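Protein toll (Drosophila melanogaster, PDB 4LXR) acts as the cell-surface receptor for cleaved, active Spätzle, triggering signalling for antifungal defence and for dorsal-ventral polarity in the embryo. Local coordinates at residues 539-550 against 581-591. Numbering follows the deposited sequence.
Sequences DCTILWFIQLVR and VRQIEPQTLIC
Leu-589, Pro-586 and Val-581, which lose the most surface in this contact, meet overlapping parts of the 539-550 segment. Leu-589 enters at the start of helix 543-549: its CD1 lies 3.6 Å from Leu-543 CA and also packs on Ile-546 CG1, while its CB rests on the carbonyl oxygen of Asp-539. With CG anti to the carbonyl carbon (chi1 -58°) and an extended chi2, the leucine carries this methyl into the helix surface. Pro-586 touches three residues through its ring. Its CB meets Leu-543 CD1 at 4.0 Å, and CB and CG together lie against Gln-547 OE1. Its CD lies 3.5 Å above one face of the Arg-550 guanidinium, displaced from the centre of the group. That guanidinium is steadied from its own segment, Arg-550 NH2 donating to Gln-547 OE1 at 2.9 Å in the carbonyl plane. Farther along the helix, Val-581 CG1 reaches Ile-546 CD1 at 3.6 Å and also Val-549 CG1; Leu-536 of strand 536-537 adds to the same core. At the other end the Cys-540 SG–Cys-591 SG disulfide (2.0 Å, chi3 -106°) closes the contact beside an Asx turn, in which Asp-539 OD1 accepts from Thr-541 N. This is the cysteine-rich C-terminal cap of a leucine-rich-repeat array in the Toll ectodomain, and Cys-591, backbone-bonded to Val-612, already lies in edge strand 590-592 of the next array's sheet. The disulfide thus fixes the segments' spacing covalently at one end; beyond it their pairing rests mainly on apolar fit, the guanidinium face adding van der Waals contact with Pro-586.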
ATOM      1  N   ASP A 539     -14.611  31.619   1.000  1.00 49.82           N
ATOM      2  CA  ASP A 539     -15.200  32.922   1.259  1.00 49.22           C
ATOM      3  C   ASP A 539     -14.401  33.656   2.341  1.00 51.01           C
ATOM      4  O   ASP A 539     -13.338  33.187   2.755  1.00 56.50           O
ATOM      5  CB  ASP A 539     -16.700  32.809   1.603  1.00 42.71           C
ATOM      6  CG  ASP A 539     -16.986  31.923   2.815  1.00 41.00           C
ATOM      7  OD1 ASP A 539     -16.082  31.659   3.633  1.00 47.61           O
ATOM      8  OD2 ASP A 539     -18.151  31.495   2.957  1.00 44.20           O
ATOM      9  N   CYS A 540     -14.899  34.802   2.791  1.00 46.18           N
ATOM     10  CA  CYS A 540     -14.164  35.625   3.750  1.00 44.82           C
ATOM     11  C   CYS A 540     -13.826  34.898   5.062  1.00 43.73           C
ATOM     12  O   CYS A 540     -12.989  35.368   5.843  1.00 44.28           O
ATOM     13  CB  CYS A 540     -14.935  36.914   4.040  1.00 44.87           C
ATOM     14  SG  CYS A 540     -16.545  36.659   4.811  1.00 56.90           S
ATOM     15  N   THR A 541     -14.456  33.742   5.290  1.00 42.29           N
ATOM     16  CA  THR A 541     -14.333  33.046   6.577  1.00 44.15           C
ATOM     17  C   THR A 541     -13.076  32.180   6.711  1.00 48.73           C
ATOM     18  O   THR A 541     -12.769  31.698   7.804  1.00 48.28           O
ATOM     19  CB  THR A 541     -15.594  32.193   6.914  1.00 50.03           C
ATOM     20  OG1 THR A 541     -15.694  31.093   6.004  1.00 44.23           O
ATOM     21  CG2 THR A 541     -16.857  33.036   6.814  1.00 47.01           C
ATOM     22  N   ILE A 542     -12.348  31.986   5.614  1.00 42.75           N
ATOM     23  CA  ILE A 542     -11.152  31.153   5.656  1.00 43.33           C
ATOM     24  C   ILE A 542      -9.890  31.974   5.479  1.00 49.27           C
ATOM     25  O   ILE A 542      -8.830  31.427   5.143  1.00 51.72           O
ATOM     26  CB  ILE A 542     -11.177  30.008   4.603  1.00 49.37           C
ATOM     27  CG1 ILE A 542     -11.103  30.564   3.183  1.00 44.73           C
ATOM     28  CG2 ILE A 542     -12.416  29.139   4.781  1.00 44.01           C
ATOM     29  CD1 ILE A 542     -10.723  29.532   2.151  1.00 45.28           C
ATOM     30  N   LEU A 543     -10.010  33.281   5.727  1.00 50.92           N
ATOM     31  CA  LEU A 543      -8.927  34.237   5.487  1.00 55.22           C
ATOM     32  C   LEU A 543      -7.618  33.839   6.158  1.00 53.39           C
ATOM     33  O   LEU A 543      -6.586  33.736   5.502  1.00 53.81           O
ATOM     34  CB  LEU A 543      -9.325  35.648   5.942  1.00 54.69           C
ATOM     35  CG  LEU A 543      -8.163  36.646   6.038  1.00 57.60           C
ATOM     36  CD1 LEU A 543      -7.534  36.899   4.673  1.00 51.75           C
ATOM     37  CD2 LEU A 543      -8.608  37.952   6.686  1.00 58.58           C
ATOM     38  N   TRP A 544      -7.663  33.604   7.464  1.00 48.17           N
ATOM     39  CA  TRP A 544      -6.431  33.379   8.211  1.00 53.66           C
ATOM     40  C   TRP A 544      -5.817  32.022   7.927  1.00 50.64           C
ATOM     41  O   TRP A 544      -4.598  31.878   7.971  1.00 54.51           O
ATOM     42  CB  TRP A 544      -6.629  33.653   9.704  1.00 58.77           C
ATOM     43  CG  TRP A 544      -6.868  35.115   9.930  1.00 58.86           C
ATOM     44  CD1 TRP A 544      -8.036  35.714  10.312  1.00 54.46           C
ATOM     45  CD2 TRP A 544      -5.922  36.175   9.717  1.00 58.88           C
ATOM     46  NE1 TRP A 544      -7.865  37.082  10.373  1.00 57.42           N
ATOM     47  CE2 TRP A 544      -6.579  37.390  10.014  1.00 57.35           C
ATOM     48  CE3 TRP A 544      -4.580  36.213   9.322  1.00 62.16           C
ATOM     49  CZ2 TRP A 544      -5.937  38.636   9.924  1.00 57.12           C
ATOM     50  CZ3 TRP A 544      -3.940  37.452   9.236  1.00 61.37           C
ATOM     51  CH2 TRP A 544      -4.622  38.644   9.535  1.00 57.92           C
ATOM     52  N   PHE A 545      -6.662  31.042   7.608  1.00 47.09           N
ATOM     53  CA  PHE A 545      -6.191  29.768   7.092  1.00 47.14           C
ATOM     54  C   PHE A 545      -5.397  29.968   5.805  1.00 53.06           C
ATOM     55  O   PHE A 545      -4.293  29.445   5.658  1.00 57.82           O
ATOM     56  CB  PHE A 545      -7.356  28.808   6.820  1.00 45.25           C
ATOM     57  CG  PHE A 545      -6.953  27.580   6.052  1.00 50.10           C
ATOM     58  CD1 PHE A 545      -6.185  26.586   6.657  1.00 55.44           C
ATOM     59  CD2 PHE A 545      -7.330  27.414   4.724  1.00 49.61           C
ATOM     60  CE1 PHE A 545      -5.809  25.440   5.953  1.00 48.12           C
ATOM     61  CE2 PHE A 545      -6.958  26.266   4.013  1.00 51.12           C
ATOM     62  CZ  PHE A 545      -6.194  25.282   4.633  1.00 48.23           C
ATOM     63  N   ILE A 546      -5.966  30.714   4.868  1.00 54.19           N
ATOM     64  CA  ILE A 546      -5.257  31.024   3.632  1.00 58.61           C
ATOM     65  C   ILE A 546      -3.930  31.741   3.907  1.00 61.75           C
ATOM     66  O   ILE A 546      -2.904  31.406   3.311  1.00 59.10           O
ATOM     67  CB  ILE A 546      -6.125  31.855   2.670  1.00 57.94           C
ATOM     68  CG1 ILE A 546      -7.316  31.022   2.205  1.00 52.95           C
ATOM     69  CG2 ILE A 546      -5.311  32.302   1.470  1.00 54.67           C
ATOM     70  CD1 ILE A 546      -6.914  29.728   1.567  1.00 50.14           C
ATOM     71  N   GLN A 547      -3.941  32.708   4.822  1.00 63.03           N
ATOM     72  CA  GLN A 547      -2.702  33.399   5.184  1.00 71.56           C
ATOM     73  C   GLN A 547      -1.710  32.426   5.836  1.00 75.33           C
ATOM     74  O   GLN A 547      -0.505  32.525   5.616  1.00 82.31           O
ATOM     75  CB  GLN A 547      -2.968  34.599   6.108  1.00 70.28           C
ATOM     76  CG  GLN A 547      -3.917  35.671   5.563  1.00 66.76           C
ATOM     77  CD  GLN A 547      -3.312  36.509   4.450  1.00 74.57           C
ATOM     78  OE1 GLN A 547      -2.845  35.979   3.442  1.00 79.18           O
ATOM     79  NE2 GLN A 547      -3.328  37.834   4.626  1.00 75.70           N
ATOM     80  N   LEU A 548      -2.228  31.491   6.633  1.00 69.88           N
ATOM     81  CA  LEU A 548      -1.410  30.451   7.261  1.00 70.57           C
ATOM     82  C   LEU A 548      -0.754  29.585   6.196  1.00 72.41           C
ATOM     83  O   LEU A 548       0.445  29.315   6.251  1.00 79.56           O
ATOM     84  CB  LEU A 548      -2.263  29.580   8.198  1.00 66.70           C
ATOM     85  CG  LEU A 548      -1.647  28.470   9.065  1.00 65.70           C
ATOM     86  CD1 LEU A 548      -1.477  27.151   8.319  1.00 60.98           C
ATOM     87  CD2 LEU A 548      -0.317  28.920   9.629  1.00 70.92           C
ATOM     88  N   VAL A 549      -1.557  29.156   5.228  1.00 68.37           N
ATOM     89  CA  VAL A 549      -1.086  28.297   4.150  1.00 71.12           C
ATOM     90  C   VAL A 549       0.048  28.947   3.356  1.00 77.96           C
ATOM     91  O   VAL A 549       0.972  28.268   2.907  1.00 83.16           O
ATOM     92  CB  VAL A 549      -2.257  27.868   3.224  1.00 67.21           C
ATOM     93  CG1 VAL A 549      -1.769  27.561   1.818  1.00 68.33           C
ATOM     94  CG2 VAL A 549      -2.994  26.669   3.828  1.00 61.29           C
ATOM     95  N   ARG A 550      -0.007  30.263   3.202  1.00 79.94           N
ATOM     96  CA  ARG A 550       1.075  30.968   2.523  1.00 88.56           C
ATOM     97  C   ARG A 550       2.097  31.534   3.522  1.00 89.43           C
ATOM     98  O   ARG A 550       2.410  30.898   4.527  1.00 92.76           O
ATOM     99  CB  ARG A 550       0.525  32.036   1.566  1.00 86.54           C
ATOM    100  CG  ARG A 550      -0.540  32.940   2.153  1.00 78.37           C
ATOM    101  CD  ARG A 550      -1.642  33.256   1.134  1.00 78.61           C
ATOM    102  NE  ARG A 550      -1.173  34.015  -0.027  1.00 82.36           N
ATOM    103  CZ  ARG A 550      -0.975  35.334  -0.035  1.00 79.43           C
ATOM    104  NH1 ARG A 550      -0.554  35.935  -1.139  1.00 81.72           N
ATOM    105  NH2 ARG A 550      -1.188  36.053   1.060  1.00 73.10           N
ATOM    106  N   VAL A 581      -5.750  26.135  -2.822  1.00 70.14           N
ATOM    107  CA  VAL A 581      -5.727  27.049  -1.681  1.00 70.41           C
ATOM    108  C   VAL A 581      -4.494  27.962  -1.573  1.00 75.91           C
ATOM    109  O   VAL A 581      -4.611  29.120  -1.168  1.00 75.78           O
ATOM    110  CB  VAL A 581      -5.973  26.258  -0.371  1.00 72.08           C
ATOM    111  CG1 VAL A 581      -5.063  26.718   0.751  1.00 77.95           C
ATOM    112  CG2 VAL A 581      -7.433  26.352   0.025  1.00 67.52           C
ATOM    113  N   ARG A 582      -3.326  27.451  -1.952  1.00 80.99           N
ATOM    114  CA  ARG A 582      -2.094  28.236  -1.894  1.00 84.53           C
ATOM    115  C   ARG A 582      -2.120  29.402  -2.889  1.00 81.07           C
ATOM    116  O   ARG A 582      -1.595  30.484  -2.607  1.00 74.30           O
ATOM    117  CB  ARG A 582      -0.868  27.343  -2.138  1.00 92.68           C
ATOM    118  CG  ARG A 582       0.457  27.970  -1.720  1.00104.04           C
ATOM    119  CD  ARG A 582       1.638  27.006  -1.858  1.00112.55           C
ATOM    120  NE  ARG A 582       1.924  26.646  -3.247  1.00120.39           N
ATOM    121  CZ  ARG A 582       3.054  26.073  -3.661  1.00124.22           C
ATOM    122  NH1 ARG A 582       4.024  25.795  -2.797  1.00122.92           N
ATOM    123  NH2 ARG A 582       3.219  25.780  -4.945  1.00127.04           N
ATOM    124  N   GLN A 583      -2.751  29.177  -4.040  1.00 80.66           N
ATOM    125  CA  GLN A 583      -2.790  30.164  -5.118  1.00 77.26           C
ATOM    126  C   GLN A 583      -3.790  31.292  -4.877  1.00 76.57           C
ATOM    127  O   GLN A 583      -3.853  32.246  -5.647  1.00 74.49           O
ATOM    128  CB  GLN A 583      -3.129  29.485  -6.445  1.00 76.84           C
ATOM    129  CG  GLN A 583      -2.099  28.483  -6.930  1.00 82.71           C
ATOM    130  CD  GLN A 583      -2.468  27.895  -8.282  1.00 89.02           C
ATOM    131  OE1 GLN A 583      -1.853  26.932  -8.745  1.00 90.50           O
ATOM    132  NE2 GLN A 583      -3.479  28.474  -8.921  1.00 89.58           N
ATOM    133  N   ILE A 584      -4.582  31.178  -3.819  1.00 76.90           N
ATOM    134  CA  ILE A 584      -5.618  32.168  -3.558  1.00 73.72           C
ATOM    135  C   ILE A 584      -5.034  33.488  -3.080  1.00 77.93           C
ATOM    136  O   ILE A 584      -4.155  33.516  -2.216  1.00 86.27           O
ATOM    137  CB  ILE A 584      -6.619  31.665  -2.516  1.00 65.43           C
ATOM    138  CG1 ILE A 584      -7.267  30.377  -2.996  1.00 62.51           C
ATOM    139  CG2 ILE A 584      -7.693  32.702  -2.242  1.00 54.54           C
ATOM    140  CD1 ILE A 584      -8.137  29.759  -1.949  1.00 68.52           C
ATOM    141  N   GLU A 585      -5.522  34.581  -3.653  1.00 69.38           N
ATOM    142  CA  GLU A 585      -5.159  35.906  -3.182  1.00 68.77           C
ATOM    143  C   GLU A 585      -6.162  36.327  -2.122  1.00 68.07           C
ATOM    144  O   GLU A 585      -7.371  36.273  -2.348  1.00 66.92           O
ATOM    145  CB  GLU A 585      -5.108  36.886  -4.349  1.00 70.99           C
ATOM    146  CG  GLU A 585      -4.287  36.331  -5.500  1.00 79.88           C
ATOM    147  CD  GLU A 585      -3.917  37.367  -6.530  1.00 90.83           C
ATOM    148  OE1 GLU A 585      -4.287  38.547  -6.355  1.00 95.95           O
ATOM    149  OE2 GLU A 585      -3.249  36.994  -7.519  1.00 94.13           O
ATOM    150  N   PRO A 586      -5.658  36.717  -0.944  1.00 58.38           N
ATOM    151  CA  PRO A 586      -6.490  36.937   0.246  1.00 58.99           C
ATOM    152  C   PRO A 586      -7.612  37.979   0.098  1.00 61.57           C
ATOM    153  O   PRO A 586      -8.640  37.833   0.763  1.00 54.68           O
ATOM    154  CB  PRO A 586      -5.474  37.348   1.324  1.00 58.95           C
ATOM    155  CG  PRO A 586      -4.219  37.722   0.580  1.00 59.83           C
ATOM    156  CD  PRO A 586      -4.223  36.891  -0.664  1.00 60.29           C
ATOM    157  N   GLN A 587      -7.440  38.993  -0.751  1.00 62.80           N
ATOM    158  CA  GLN A 587      -8.497  39.993  -0.918  1.00 62.38           C
ATOM    159  C   GLN A 587      -9.648  39.497  -1.805  1.00 59.08           C
ATOM    160  O   GLN A 587     -10.644  40.195  -1.986  1.00 56.78           O
ATOM    161  CB  GLN A 587      -7.940  41.333  -1.429  1.00 66.92           C
ATOM    162  CG  GLN A 587      -7.586  41.369  -2.905  1.00 69.79           C
ATOM    163  CD  GLN A 587      -6.288  40.654  -3.227  1.00 70.93           C
ATOM    164  OE1 GLN A 587      -5.571  40.199  -2.333  1.00 72.71           O
ATOM    165  NE2 GLN A 587      -5.984  40.543  -4.515  1.00 69.32           N
ATOM    166  N   THR A 588      -9.508  38.285  -2.334  1.00 64.35           N
ATOM    167  CA  THR A 588     -10.532  37.676  -3.177  1.00 64.82           C
ATOM    168  C   THR A 588     -11.581  36.987  -2.324  1.00 62.16           C
ATOM    169  O   THR A 588     -12.679  36.686  -2.794  1.00 59.70           O
ATOM    170  CB  THR A 588      -9.933  36.614  -4.116  1.00 70.73           C
ATOM    171  OG1 THR A 588      -8.633  37.029  -4.545  1.00 82.37           O
ATOM    172  CG2 THR A 588     -10.821  36.415  -5.332  1.00 71.40           C
ATOM    173  N   LEU A 589     -11.230  36.727  -1.070  1.00 61.61           N
ATOM    174  CA  LEU A 589     -12.105  35.986  -0.173  1.00 57.00           C
ATOM    175  C   LEU A 589     -13.228  36.885   0.305  1.00 56.36           C
ATOM    176  O   LEU A 589     -13.026  37.723   1.179  1.00 60.69           O
ATOM    177  CB  LEU A 589     -11.313  35.461   1.019  1.00 51.74           C
ATOM    178  CG  LEU A 589     -10.125  34.558   0.675  1.00 50.84           C
ATOM    179  CD1 LEU A 589      -9.364  34.202   1.932  1.00 50.63           C
ATOM    180  CD2 LEU A 589     -10.589  33.298  -0.036  1.00 49.63           C
ATOM    181  N   ILE A 590     -14.413  36.720  -0.269  1.00 55.07           N
ATOM    182  CA  ILE A 590     -15.517  37.606   0.068  1.00 57.33           C
ATOM    183  C   ILE A 590     -16.768  36.887   0.558  1.00 58.97           C
ATOM    184  O   ILE A 590     -17.022  35.727   0.222  1.00 59.57           O
ATOM    185  CB  ILE A 590     -15.885  38.534  -1.110  1.00 51.49           C
ATOM    186  CG1 ILE A 590     -16.358  37.709  -2.311  1.00 51.26           C
ATOM    187  CG2 ILE A 590     -14.695  39.449  -1.462  1.00 51.20           C
ATOM    188  CD1 ILE A 590     -16.894  38.559  -3.461  1.00 50.94           C
ATOM    189  N   CYS A 591     -17.537  37.596   1.374  1.00 56.81           N
ATOM    190  CA  CYS A 591     -18.841  37.125   1.810  1.00 55.33           C
ATOM    191  C   CYS A 591     -19.902  38.157   1.426  1.00 60.15           C
ATOM    192  O   CYS A 591     -19.799  39.327   1.795  1.00 58.56           O
ATOM    193  CB  CYS A 591     -18.845  36.882   3.320  1.00 53.32           C
ATOM    194  SG  CYS A 591     -17.869  35.434   3.847  1.00 54.20           S
TER